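PDB 4H3D: 3-dehydroquinate dehydratase from Clostridium difficile, which catalyses the cis-dehydration of 3-dehydroquinate to 3-dehydroshikimate through a Schiff-base intermediate, the third step of the chorismate pathway. Local coordinates for residues Glu60-Val65 with Thr102-Glu107. Numbering follows the deposited sequence.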
ATOM      1  N   GLU B  60       0.240  38.575  -0.867  1.00 26.53           N
ATOM      2  CA  GLU B  60       0.081  39.664   0.115  1.00 27.83           C
ATOM      3  C   GLU B  60      -0.945  40.731  -0.290  1.00 28.69           C
ATOM      4  O   GLU B  60      -1.285  41.603   0.508  1.00 29.38           O
ATOM      5  CB  GLU B  60       1.427  40.311   0.413  1.00 30.32           C
ATOM      6  CG  GLU B  60       2.376  39.395   1.151  1.00 31.65           C
ATOM      7  CD  GLU B  60       3.772  39.962   1.222  1.00 40.74           C
ATOM      8  OE1 GLU B  60       4.441  40.061   0.162  1.00 43.04           O
ATOM      9  OE2 GLU B  60       4.208  40.278   2.337  1.00 45.28           O
ATOM     10  N   ASN B  61      -1.442  40.653  -1.522  1.00 28.17           N
ATOM     11  CA  ASN B  61      -2.461  41.561  -1.992  1.00 28.21           C
ATOM     12  C   ASN B  61      -3.790  40.811  -2.133  1.00 26.62           C
ATOM     13  O   ASN B  61      -3.996  40.032  -3.082  1.00 24.01           O
ATOM     14  CB  ASN B  61      -2.045  42.172  -3.296  1.00 29.04           C
ATOM     15  CG  ASN B  61      -2.903  43.331  -3.673  1.00 34.79           C
ATOM     16  OD1 ASN B  61      -4.058  43.163  -4.036  1.00 31.95           O
ATOM     17  ND2 ASN B  61      -2.343  44.543  -3.575  1.00 43.28           N
ATOM     18  N   ILE B  62      -4.687  41.057  -1.185  1.00 26.32           N
ATOM     19  CA  ILE B  62      -5.942  40.326  -1.114  1.00 26.85           C
ATOM     20  C   ILE B  62      -6.779  40.460  -2.392  1.00 25.70           C
ATOM     21  O   ILE B  62      -7.421  39.510  -2.813  1.00 24.44           O
ATOM     22  CB  ILE B  62      -6.762  40.747   0.148  1.00 28.14           C
ATOM     23  CG1 ILE B  62      -7.932  39.800   0.366  1.00 35.36           C
ATOM     24  CG2 ILE B  62      -7.236  42.181   0.037  1.00 32.34           C
ATOM     25  CD1 ILE B  62      -7.511  38.393   0.579  1.00 34.20           C
ATOM     26  N   LYS B  63      -6.746  41.636  -3.010  1.00 25.80           N
ATOM     27  CA  LYS B  63      -7.489  41.861  -4.233  1.00 27.86           C
ATOM     28  C   LYS B  63      -7.019  40.938  -5.373  1.00 26.96           C
ATOM     29  O   LYS B  63      -7.843  40.412  -6.129  1.00 25.74           O
ATOM     30  CB  LYS B  63      -7.393  43.338  -4.645  1.00 30.03           C
ATOM     31  CG  LYS B  63      -8.177  43.686  -5.882  1.00 35.14           C
ATOM     32  CD  LYS B  63      -8.165  45.198  -6.133  1.00 40.96           C
ATOM     33  CE  LYS B  63      -8.975  45.541  -7.341  1.00 44.49           C
ATOM     34  NZ  LYS B  63      -8.934  46.988  -7.661  1.00 52.75           N
ATOM     35  N   GLU B  64      -5.704  40.764  -5.505  1.00 26.17           N
ATOM     36  CA  GLU B  64      -5.148  39.894  -6.564  1.00 26.64           C
ATOM     37  C   GLU B  64      -5.418  38.422  -6.250  1.00 24.56           C
ATOM     38  O   GLU B  64      -5.677  37.615  -7.160  1.00 25.39           O
ATOM     39  CB  GLU B  64      -3.652  40.192  -6.794  1.00 27.39           C
ATOM     40  CG  GLU B  64      -3.438  41.587  -7.462  1.00 31.14           C
ATOM     41  CD  GLU B  64      -1.983  42.089  -7.468  1.00 34.92           C
ATOM     42  OE1 GLU B  64      -1.618  42.831  -8.399  1.00 46.81           O
ATOM     43  OE2 GLU B  64      -1.217  41.782  -6.543  1.00 39.86           O
ATOM     44  N   VAL B  65      -5.410  38.074  -4.966  1.00 23.45           N
ATOM     45  CA  VAL B  65      -5.748  36.716  -4.553  1.00 22.16           C
ATOM     46  C   VAL B  65      -7.210  36.426  -4.941  1.00 23.86           C
ATOM     47  O   VAL B  65      -7.524  35.347  -5.465  1.00 22.58           O
ATOM     48  CB  VAL B  65      -5.607  36.496  -3.033  1.00 20.57           C
ATOM     49  CG1 VAL B  65      -6.199  35.110  -2.631  1.00 22.41           C
ATOM     50  CG2 VAL B  65      -4.131  36.638  -2.578  1.00 18.88           C
ATOM     51  N   THR B 102      -4.524  35.504   9.342  1.00 23.20           N
ATOM     52  CA  THR B 102      -5.899  35.522   9.826  1.00 24.25           C
ATOM     53  C   THR B 102      -6.815  36.247   8.837  1.00 22.86           C
ATOM     54  O   THR B 102      -7.842  35.709   8.438  1.00 23.33           O
ATOM     55  CB  THR B 102      -5.970  36.194  11.208  1.00 24.90           C
ATOM     56  OG1 THR B 102      -5.107  35.482  12.113  1.00 28.56           O
ATOM     57  CG2 THR B 102      -7.397  36.202  11.752  1.00 25.83           C
ATOM     58  N   THR B 103      -6.414  37.440   8.427  1.00 23.00           N
ATOM     59  CA  THR B 103      -7.184  38.246   7.469  1.00 25.35           C
ATOM     60  C   THR B 103      -7.375  37.524   6.142  1.00 24.02           C
ATOM     61  O   THR B 103      -8.485  37.483   5.608  1.00 24.86           O
ATOM     62  CB  THR B 103      -6.495  39.609   7.199  1.00 27.00           C
ATOM     63  OG1 THR B 103      -6.377  40.328   8.424  1.00 30.63           O
ATOM     64  CG2 THR B 103      -7.308  40.446   6.201  1.00 28.57           C
ATOM     65  N   LEU B 104      -6.297  36.972   5.598  1.00 22.85           N
ATOM     66  CA  LEU B 104      -6.383  36.241   4.329  1.00 22.20           C
ATOM     67  C   LEU B 104      -7.430  35.123   4.402  1.00 22.96           C
ATOM     68  O   LEU B 104      -8.335  35.041   3.566  1.00 21.43           O
ATOM     69  CB  LEU B 104      -5.026  35.652   3.969  1.00 22.75           C
ATOM     70  CG  LEU B 104      -4.911  34.814   2.696  1.00 20.69           C
ATOM     71  CD1 LEU B 104      -5.260  35.629   1.441  1.00 20.02           C
ATOM     72  CD2 LEU B 104      -3.514  34.252   2.596  1.00 18.88           C
ATOM     73  N   ASN B 105      -7.309  34.252   5.398  1.00 22.72           N
ATOM     74  CA  ASN B 105      -8.257  33.156   5.520  1.00 22.05           C
ATOM     75  C   ASN B 105      -9.703  33.597   5.755  1.00 22.17           C
ATOM     76  O   ASN B 105     -10.634  32.985   5.237  1.00 21.25           O
ATOM     77  CB  ASN B 105      -7.808  32.196   6.596  1.00 22.48           C
ATOM     78  CG  ASN B 105      -6.725  31.274   6.115  1.00 24.43           C
ATOM     79  OD1 ASN B 105      -6.934  30.498   5.186  1.00 21.51           O
ATOM     80  ND2 ASN B 105      -5.556  31.343   6.749  1.00 21.35           N
ATOM     81  N   LYS B 106      -9.888  34.642   6.547  1.00 22.00           N
ATOM     82  CA  LYS B 106     -11.227  35.142   6.810  1.00 23.53           C
ATOM     83  C   LYS B 106     -11.825  35.761   5.560  1.00 24.64           C
ATOM     84  O   LYS B 106     -12.951  35.473   5.200  1.00 24.92           O
ATOM     85  CB  LYS B 106     -11.198  36.149   7.958  1.00 23.06           C
ATOM     86  CG  LYS B 106     -10.911  35.497   9.308  1.00 25.74           C
ATOM     87  CD  LYS B 106     -10.969  36.502  10.457  1.00 31.20           C
ATOM     88  CE  LYS B 106     -12.372  36.982  10.755  1.00 35.24           C
ATOM     89  NZ  LYS B 106     -12.351  38.150  11.706  1.00 38.89           N
ATOM     90  N   GLU B 107     -11.055  36.601   4.884  1.00 24.12           N
ATOM     91  CA  GLU B 107     -11.544  37.266   3.691  1.00 27.70           C
ATOM     92  C   GLU B 107     -11.879  36.287   2.594  1.00 26.70           C
ATOM     93  O   GLU B 107     -12.878  36.461   1.886  1.00 25.33           O
ATOM     94  CB  GLU B 107     -10.515  38.278   3.175  1.00 29.82           C
ATOM     95  CG  GLU B 107     -10.472  39.545   3.971  1.00 37.46           C
ATOM     96  CD  GLU B 107     -11.690  40.413   3.725  1.00 47.72           C
ATOM     97  OE1 GLU B 107     -12.158  40.486   2.558  1.00 50.82           O
ATOM     98  OE2 GLU B 107     -12.174  41.028   4.696  1.00 56.62           O
TER
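I62 and V65 meet L104 and E107 in a small apolar contact between two neighbouring outer helices of the TIM barrel, where the first turn of helix 62-76 packs against the middle of helix 98-110. These helices follow the adjacent parallel strands 48-52 and 81-84. The two segments bury 155 Å² between them, and I62 contributes the largest share. Its CG1 branch lies anti to the backbone N (chi1 -169°), which points that branch, and with it CD1, toward helix 98-110, where CD1 lies 3.7 Å from L104 CD1. The meeting is methyl against methyl, the two side chains running past each other in opposite directions. The same I62 CD1 rests 4.0 Å from E107 CB, the two side chains crossing at about a right angle. E107 thus lends only the aliphatic root of its side chain to I62; the chain then bends at chi2, and OE1 forms a salt bridge with K66, one residue beyond V65 on the facing helix. Deeper in the interface, V65 CG1 approaches the same methyl of L104, CD1, more loosely at 4.2 Å; the V65 side chain also lies about 4 Å, nearest atoms, from that of W51, a 3-dehydroquinate-binding residue. L104 also touches F83 on strand 81-84, while the side chains of I62 and V65 touch I108, one turn after L104. N61 N-caps helix 62-76: its OD1 accepts from E64 N at 3.3 Å, with an N-H...O angle of 152°. With no hydrogen bond crossing between the segments, their cohesion here is dispersive and hydrophobic, supplemented at the more open margin by the E107–K66 ion pair between the two helices.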